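PDB 5ELH: RING finger protein unkempt homolog from Mus musculus, which binds specific RNA sequences and represses translation to shape early cortical neurons, here represented by its first three clustered CCCH zinc fingers. Local coordinates for residues Y5-L8 with K9-T13; W35-V38 with N39-R42; H81-T84 with G85-R89. One frame throughout, in Å; residues are numbered along the deposited sequence.

Interaction 1: Y5-L8 with K9-T13; sequences YTYL and KEFRT
Tyr5 and Lys9 face each other one turn apart near the end of helix 3-10. The lysine chain crosses the phenol ring obliquely, with CB over one face and Lys9 CD 3.9 Å from Tyr5 CZ, until NZ donates a hydrogen bond to Tyr5 OH at 3.1 Å. Both side chains leave their backbones with CG opposite the amide nitrogen (Lys9 chi1 176°), which sends them along the same side of the helix. A long, flexible lysine suits this place, since its methylenes span the distance that brings the ammonium group to the hydroxyl.

Backbone bonds form the last turn: Lys9 N to Tyr5 O, Glu10 N to Thr6 O at 2.9 Å and Phe11 N to Tyr7 O. Phe11 then leaves helical geometry, and a type II beta turn over residues 10-13 carries the chain onward. Thr13 grips Glu10 O twice from one face of its plane, through N and through OG1 at 2.6 Å.

The apolar part joins Tyr7 to Phe11. Tyr7 CE2 lies 3.7 Å from Phe11 CD1, with the ring planes inclined at 33°. Phe33 meets both rings edge-to-face, and the buried phenol of Tyr7 is hydrogen-bonded to His117. Phe11 CZ stands 3.5 Å from the guanidinium plane of Arg12, over its centre, while Arg12 NE bonds Cys32 O.

The two aromatic residues thus pack against both Phe33 and His117, joining the first finger to the third. The Tyr5-Lys9 pair lies on the more exposed side, and Thr13 helps satisfy the carbonyl of the last helical residue, Glu10.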
loop_
_atom_site.group_PDB
_atom_site.type_symbol
_atom_site.label_atom_id
_atom_site.label_comp_id
_atom_site.label_asym_id
_atom_site.label_seq_id
_atom_site.Cartn_x
_atom_site.Cartn_y
_atom_site.Cartn_z
ATOM N N TYR A 5 -7.603 1.638 6.268
ATOM C CA TYR A 5 -6.770 0.525 5.818
ATOM C C TYR A 5 -5.348 0.983 5.495
ATOM O O TYR A 5 -4.379 0.283 5.794
ATOM C CB TYR A 5 -7.397 -0.169 4.604
ATOM C CG TYR A 5 -6.554 -1.300 4.048
ATOM C CD1 TYR A 5 -6.325 -2.454 4.793
ATOM C CD2 TYR A 5 -5.988 -1.214 2.780
ATOM C CE1 TYR A 5 -5.553 -3.491 4.290
ATOM C CE2 TYR A 5 -5.216 -2.245 2.270
ATOM C CZ TYR A 5 -5.002 -3.381 3.027
ATOM O OH TYR A 5 -4.235 -4.413 2.527
ATOM N N THR A 6 -5.222 2.159 4.896
ATOM C CA THR A 6 -3.906 2.689 4.549
ATOM C C THR A 6 -3.080 2.986 5.808
ATOM O O THR A 6 -1.886 2.685 5.853
ATOM C CB THR A 6 -4.019 3.953 3.685
ATOM O OG1 THR A 6 -4.529 5.031 4.478
ATOM C CG2 THR A 6 -4.945 3.707 2.497
ATOM N N TYR A 7 -3.715 3.553 6.834
ATOM C CA TYR A 7 -3.036 3.776 8.111
ATOM C C TYR A 7 -2.642 2.467 8.785
ATOM O O TYR A 7 -1.497 2.298 9.222
ATOM C CB TYR A 7 -3.892 4.630 9.047
ATOM C CG TYR A 7 -3.666 6.107 8.840
ATOM C CD1 TYR A 7 -4.353 6.800 7.861
ATOM C CD2 TYR A 7 -2.728 6.802 9.600
ATOM C CE1 TYR A 7 -4.135 8.147 7.654
ATOM C CE2 TYR A 7 -2.501 8.158 9.395
ATOM C CZ TYR A 7 -3.205 8.819 8.423
ATOM O OH TYR A 7 -2.986 10.167 8.218
ATOM N N LEU A 8 -3.585 1.535 8.862
ATOM C CA LEU A 8 -3.324 0.245 9.504
ATOM C C LEU A 8 -2.140 -0.494 8.879
ATOM O O LEU A 8 -1.278 -1.025 9.586
ATOM C CB LEU A 8 -4.563 -0.636 9.425
ATOM C CG LEU A 8 -5.688 -0.212 10.360
ATOM C CD1 LEU A 8 -6.989 -0.844 9.927
ATOM C CD2 LEU A 8 -5.342 -0.586 11.790
ATOM N N LYS A 9 -2.109 -0.521 7.554
ATOM C CA LYS A 9 -1.116 -1.291 6.820
ATOM C C LYS A 9 0.211 -0.550 6.675
ATOM O O LYS A 9 1.277 -1.163 6.719
ATOM C CB LYS A 9 -1.667 -1.625 5.433
ATOM C CG LYS A 9 -0.698 -2.359 4.506
ATOM C CD LYS A 9 -1.263 -2.448 3.092
ATOM C CE LYS A 9 -0.443 -3.369 2.206
ATOM N NZ LYS A 9 -1.302 -4.399 1.555
ATOM N N GLU A 10 0.149 0.764 6.507
ATOM C CA GLU A 10 1.303 1.506 6.001
ATOM C C GLU A 10 1.918 2.529 6.955
ATOM O O GLU A 10 3.120 2.792 6.858
ATOM C CB GLU A 10 0.936 2.200 4.683
ATOM C CG GLU A 10 0.146 1.313 3.726
ATOM C CD GLU A 10 0.586 1.452 2.279
ATOM O OE1 GLU A 10 0.804 2.596 1.818
ATOM O OE2 GLU A 10 0.718 0.406 1.604
ATOM N N PHE A 11 1.125 3.112 7.854
ATOM C CA PHE A 11 1.618 4.226 8.674
ATOM C C PHE A 11 2.917 3.901 9.412
ATOM O O PHE A 11 2.978 2.981 10.228
ATOM C CB PHE A 11 0.568 4.724 9.667
ATOM C CG PHE A 11 0.937 6.032 10.333
ATOM C CD1 PHE A 11 1.048 7.197 9.592
ATOM C CD2 PHE A 11 1.172 6.090 11.699
ATOM C CE1 PHE A 11 1.383 8.399 10.203
ATOM C CE2 PHE A 11 1.504 7.282 12.315
ATOM C CZ PHE A 11 1.616 8.438 11.570
ATOM N N ARG A 12 3.956 4.659 9.074
ATOM C CA ARG A 12 5.260 4.583 9.732
ATOM C C ARG A 12 5.884 3.196 9.673
ATOM O O ARG A 12 6.659 2.824 10.557
ATOM C CB ARG A 12 5.142 5.030 11.186
ATOM C CG ARG A 12 4.649 6.443 11.346
ATOM C CD ARG A 12 5.761 7.450 11.241
ATOM N NE ARG A 12 5.257 8.796 11.464
ATOM C CZ ARG A 12 4.904 9.279 12.651
ATOM N NH1 ARG A 12 4.991 8.533 13.752
ATOM N NH2 ARG A 12 4.458 10.515 12.736
ATOM N N THR A 13 5.551 2.443 8.627
ATOM C CA THR A 13 6.088 1.093 8.444
ATOM C C THR A 13 7.325 1.065 7.554
ATOM O O THR A 13 8.101 0.121 7.613
ATOM C CB THR A 13 5.045 0.161 7.810
ATOM O OG1 THR A 13 4.590 0.721 6.570
ATOM C CG2 THR A 13 3.885 -0.053 8.749
#

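Interaction 2: W35-V38 with N39-R42; sequences WHFV and NQRR. With ZN (zinc ion), chain D.
Gln40 reaches back along the chain to His36 and Phe37, and its amide oxygen takes both of their backbone N-H groups. OE1 lies 2.9 Å from His36 N, almost in line with its own C=O bond, and 2.7 Å from Phe37 N, which comes from above the amide plane. Glutamine is long enough for this because its chain runs extended beyond CG (chi2 169°). The Phe37 ring lies alongside the amide, CD2 being 3.7 Å from OE1. Without the amide, as with an alanine here, the N-H groups of His36 and Phe37 would probably lose their shared acceptor and the backbone of the zinc-binding histidine would be less firmly held.

Beside this, Arg41 runs along the indole of Trp35. Its CB makes a CH-pi contact 3.6 Å from the centroid of the five-membered ring, over the face, and its straight chain continues past NE1 to a salt bridge with Asp75.

Gln40 N to Phe37 O at 2.8 Å and Arg41 N to Val38 O at 3.1 Å form a short 3-10 turn through residues 38-40. At the metal, His36 NE2 binds zinc at 2.0 Å together with Cys16, Cys24 and Cys32. Its ND1 is hydrogen-bonded to His27, and Phe19 stacks on its ring. The CCCH site therefore rests on a second shell: a neutral amide fastens the backbone of the ligand histidine, while ring packing and the second imidazole nitrogen orient its side chain.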
loop_
_atom_site.group_PDB
_atom_site.type_symbol
_atom_site.label_atom_id
_atom_site.label_comp_id
_atom_site.label_asym_id
_atom_site.label_seq_id
_atom_site.Cartn_x
_atom_site.Cartn_y
_atom_site.Cartn_z
ATOM N N TRP A 35 8.637 6.545 8.513
ATOM C CA TRP A 35 9.551 6.739 9.627
ATOM C C TRP A 35 10.843 7.408 9.164
ATOM O O TRP A 35 11.299 7.215 8.035
ATOM C CB TRP A 35 9.814 5.455 10.435
ATOM C CG TRP A 35 10.487 4.302 9.755
ATOM C CD1 TRP A 35 9.886 3.196 9.240
ATOM C CD2 TRP A 35 11.896 4.113 9.573
ATOM N NE1 TRP A 35 10.827 2.333 8.736
ATOM C CE2 TRP A 35 12.072 2.875 8.926
ATOM C CE3 TRP A 35 13.025 4.880 9.882
ATOM C CZ2 TRP A 35 13.329 2.380 8.581
ATOM C CZ3 TRP A 35 14.274 4.391 9.537
ATOM C CH2 TRP A 35 14.414 3.148 8.894
ATOM N N HIS A 36 11.397 8.219 10.054
ATOM C CA HIS A 36 12.644 8.918 9.790
ATOM C C HIS A 36 13.771 8.269 10.607
ATOM O O HIS A 36 14.871 8.065 10.106
ATOM C CB HIS A 36 12.497 10.408 10.127
ATOM C CG HIS A 36 11.647 11.177 9.155
ATOM N ND1 HIS A 36 11.478 12.543 9.240
ATOM C CD2 HIS A 36 10.926 10.779 8.082
ATOM C CE1 HIS A 36 10.693 12.953 8.262
ATOM N NE2 HIS A 36 10.345 11.907 7.540
ATOM N N PHE A 37 13.491 7.942 11.865
ATOM C CA PHE A 37 14.453 7.225 12.696
ATOM C C PHE A 37 13.917 5.854 13.011
ATOM O O PHE A 37 12.710 5.658 13.092
ATOM C CB PHE A 37 14.741 7.986 13.984
ATOM C CG PHE A 37 15.225 9.378 13.744
ATOM C CD1 PHE A 37 16.499 9.600 13.276
ATOM C CD2 PHE A 37 14.388 10.457 13.955
ATOM C CE1 PHE A 37 16.947 10.887 13.036
ATOM C CE2 PHE A 37 14.829 11.749 13.719
ATOM C CZ PHE A 37 16.111 11.959 13.259
ATOM N N VAL A 38 14.827 4.903 13.177
ATOM C CA VAL A 38 14.433 3.517 13.383
ATOM C C VAL A 38 13.477 3.364 14.567
ATOM O O VAL A 38 12.556 2.541 14.523
ATOM C CB VAL A 38 15.677 2.618 13.553
ATOM C CG1 VAL A 38 15.277 1.212 13.985
ATOM C CG2 VAL A 38 16.446 2.573 12.253
ATOM N N ASN A 39 13.668 4.160 15.616
ATOM C CA ASN A 39 12.780 4.060 16.774
ATOM C C ASN A 39 11.367 4.581 16.517
ATOM O O ASN A 39 10.496 4.435 17.371
ATOM C CB ASN A 39 13.385 4.708 18.023
ATOM C CG ASN A 39 13.645 6.185 17.862
ATOM O OD1 ASN A 39 13.213 6.814 16.901
ATOM N ND2 ASN A 39 14.366 6.750 18.817
ATOM N N GLN A 40 11.131 5.152 15.339
ATOM C CA GLN A 40 9.780 5.572 14.952
ATOM C C GLN A 40 9.033 4.512 14.151
ATOM O O GLN A 40 7.821 4.625 13.933
ATOM C CB GLN A 40 9.838 6.852 14.131
ATOM C CG GLN A 40 10.438 8.016 14.859
ATOM C CD GLN A 40 10.714 9.186 13.931
ATOM O OE1 GLN A 40 11.161 9.007 12.798
ATOM N NE2 GLN A 40 10.436 10.392 14.407
ATOM N N ARG A 41 9.752 3.484 13.713
ATOM C CA ARG A 41 9.186 2.465 12.852
ATOM C C ARG A 41 8.192 1.627 13.640
ATOM O O ARG A 41 8.480 1.222 14.760
ATOM C CB ARG A 41 10.303 1.572 12.300
ATOM C CG ARG A 41 9.829 0.324 11.560
ATOM C CD ARG A 41 10.999 -0.507 11.039
ATOM N NE ARG A 41 10.550 -1.784 10.485
ATOM C CZ ARG A 41 10.447 -2.922 11.175
ATOM N NH1 ARG A 41 10.772 -2.978 12.462
ATOM N NH2 ARG A 41 10.016 -4.021 10.570
ATOM N N ARG A 42 7.014 1.397 13.068
ATOM C CA ARG A 42 6.100 0.403 13.622
ATOM C C ARG A 42 5.965 -0.801 12.692
ATOM O O ARG A 42 6.028 -0.675 11.464
ATOM C CB ARG A 42 4.724 1.012 13.928
ATOM C CG ARG A 42 4.011 1.595 12.740
ATOM C CD ARG A 42 2.564 1.920 13.095
ATOM N NE ARG A 42 1.701 0.744 13.054
ATOM C CZ ARG A 42 0.943 0.390 12.018
ATOM N NH1 ARG A 42 0.930 1.110 10.899
ATOM N NH2 ARG A 42 0.180 -0.686 12.106
HETATM ZN ZN ZN D . 9.531 12.078 5.678
HETATM O O HOH W 1 12.292 -0.787 14.455
#

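Interaction 3: H81-T84 with G85-R89; sequences HRTT and GDTER. With ZN (zinc ion), chain E.
Glu88 lies beside His81, its side chain pointing the same way as the imidazole, with carboxylate and ring planes only 20° apart. Its CG stands opposite the carbonyl carbon and the chain runs extended from there (chi2 -161°), which carries the carboxylate across to the histidine. OE1 accepts a hydrogen bond from His81 N at 3.1 Å, the donor standing above the carboxylate plane. OE2 reaches the ring through a water, which accepts from His81 ND1 at 2.9 Å and donates to the carboxylate; it lies at the ring edge, in its plane. Glutamate has the reach and the two oxygens for both tasks, and OE2 also forms a salt bridge with Arg43. The other ring nitrogen, NE2, binds zinc at 2.1 Å with Cys61, Cys71 and Cys77, and Tyr64 stacks on the imidazole.

Thr83 divides its branches between two partners. With OG1 set between the backbone N and carbonyl carbon (chi1 59°), the hydroxyl donates to Thr87 OG1 at 2.7 Å, while CG2 packs 3.8 Å from Glu88 CG. A beta-branched threonine can meet hydroxyl and methylene at once. A water accepts from Thr87 OG1 at 2.8 Å and donates to Thr84 O at 2.9 Å.

Asp86 N bonds Thr83 O at 2.9 Å, closing a type II turn whose third residue, Gly85, has the positive phi that favours glycine. A further water joins His81 O, Asp86 OD1 and Arg89 N; Asp86 OD1 is also hydrogen-bonded to Tyr60 OH.

Through its bonds to His81 N and, by way of water, to ND1, Glu88 is a second-shell residue of the zinc site, and its carboxylate may help polarise the imidazole.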
loop_
_atom_site.group_PDB
_atom_site.type_symbol
_atom_site.label_atom_id
_atom_site.label_comp_id
_atom_site.label_asym_id
_atom_site.label_seq_id
_atom_site.Cartn_x
_atom_site.Cartn_y
_atom_site.Cartn_z
ATOM N N HIS A 81 5.928 -3.192 21.118
ATOM C CA HIS A 81 7.083 -2.312 21.232
ATOM C C HIS A 81 6.648 -0.884 21.448
ATOM O O HIS A 81 5.759 -0.387 20.760
ATOM C CB HIS A 81 7.953 -2.428 19.987
ATOM C CG HIS A 81 8.560 -3.788 19.820
ATOM N ND1 HIS A 81 9.077 -4.243 18.625
ATOM C CD2 HIS A 81 8.718 -4.800 20.706
ATOM C CE1 HIS A 81 9.534 -5.469 18.785
ATOM N NE2 HIS A 81 9.328 -5.833 20.039
ATOM N N ARG A 82 7.268 -0.241 22.426
ATOM C CA ARG A 82 6.975 1.146 22.736
ATOM C C ARG A 82 7.772 2.041 21.793
ATOM O O ARG A 82 8.766 2.648 22.163
ATOM C CB ARG A 82 7.299 1.446 24.194
ATOM C CG ARG A 82 6.456 2.566 24.778
ATOM C CD ARG A 82 6.842 2.855 26.214
ATOM N NE ARG A 82 6.831 1.661 27.062
ATOM C CZ ARG A 82 5.773 1.218 27.735
ATOM N NH1 ARG A 82 4.606 1.852 27.663
ATOM N NH2 ARG A 82 5.882 0.129 28.480
ATOM N N THR A 83 7.331 2.082 20.546
ATOM C CA THR A 83 7.938 2.930 19.540
ATOM C C THR A 83 7.657 4.380 19.903
ATOM O O THR A 83 6.843 4.652 20.781
ATOM C CB THR A 83 7.351 2.611 18.166
ATOM O OG1 THR A 83 5.930 2.821 18.192
ATOM C CG2 THR A 83 7.628 1.163 17.806
ATOM N N THR A 84 8.336 5.316 19.249
ATOM C CA THR A 84 8.087 6.721 19.511
ATOM C C THR A 84 6.622 7.026 19.212
ATOM O O THR A 84 6.107 6.668 18.155
ATOM C CB THR A 84 8.998 7.638 18.668
ATOM O OG1 THR A 84 10.365 7.247 18.839
ATOM C CG2 THR A 84 8.842 9.092 19.101
ATOM N N GLY A 85 5.955 7.659 20.166
ATOM C CA GLY A 85 4.560 8.024 20.009
ATOM C C GLY A 85 3.616 6.865 20.266
ATOM O O GLY A 85 2.409 6.999 20.067
ATOM N N ASP A 86 4.172 5.732 20.698
ATOM C CA ASP A 86 3.391 4.549 21.049
ATOM C C ASP A 86 2.575 4.087 19.855
ATOM O O ASP A 86 1.418 3.655 19.990
ATOM C CB ASP A 86 2.474 4.862 22.234
ATOM C CG ASP A 86 2.067 3.624 23.017
ATOM O OD1 ASP A 86 2.685 2.542 22.842
ATOM O OD2 ASP A 86 1.125 3.750 23.834
ATOM N N THR A 87 3.197 4.151 18.683
ATOM C CA THR A 87 2.474 3.937 17.437
ATOM C C THR A 87 2.108 2.483 17.137
ATOM O O THR A 87 1.193 2.247 16.356
ATOM C CB THR A 87 3.228 4.526 16.228
ATOM O OG1 THR A 87 4.542 3.971 16.157
ATOM C CG2 THR A 87 3.317 6.051 16.342
ATOM N N GLU A 88 2.796 1.502 17.723
ATOM C CA GLU A 88 2.397 0.122 17.471
ATOM C C GLU A 88 1.038 -0.157 18.115
ATOM O O GLU A 88 0.206 -0.852 17.542
ATOM C CB GLU A 88 3.457 -0.894 17.930
ATOM C CG GLU A 88 4.606 -1.025 16.935
ATOM C CD GLU A 88 5.419 -2.309 17.102
ATOM O OE1 GLU A 88 5.219 -3.045 18.098
ATOM O OE2 GLU A 88 6.244 -2.584 16.209
ATOM N N ARG A 89 0.809 0.397 19.299
ATOM C CA ARG A 89 -0.464 0.198 19.989
ATOM C C ARG A 89 -1.568 1.023 19.339
ATOM O O ARG A 89 -2.667 0.537 19.100
ATOM C CB ARG A 89 -0.324 0.586 21.462
ATOM C CG ARG A 89 -1.629 0.591 22.227
ATOM C CD ARG A 89 -1.684 -0.390 23.362
ATOM N NE ARG A 89 -1.733 0.296 24.640
ATOM C CZ ARG A 89 -2.452 -0.092 25.689
ATOM N NH1 ARG A 89 -3.189 -1.190 25.643
ATOM N NH2 ARG A 89 -2.429 0.636 26.795
HETATM ZN ZN ZN E . 10.175 -7.342 21.171
HETATM O O HOH W 2 3.390 1.046 20.938
HETATM O O HOH W 3 9.012 -2.539 16.248
HETATM O O HOH W 4 6.193 6.079 15.296
#

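How the interactions relate
The three contacts follow one another along the chain, with centres 10 to 13 Å apart. Interactions 1 and 2 both belong to zinc finger 1, whereas interaction 3 leads from the zinc-binding histidine of the next finger into helix 87-90. Arg42 is the hub: its guanidinium bonds Phe11 O and Leu8 O, its backbone N lies 2.9 Å from Arg12 O, and its side chain packs on Thr87 and Glu88. Asn39 O also accepts from Thr84 N. In a chain with little helix and no strand, these local turns join the helix and the histidine end of finger 1 to the start of helix 87-90, consistent with the fingers forming a compact cluster.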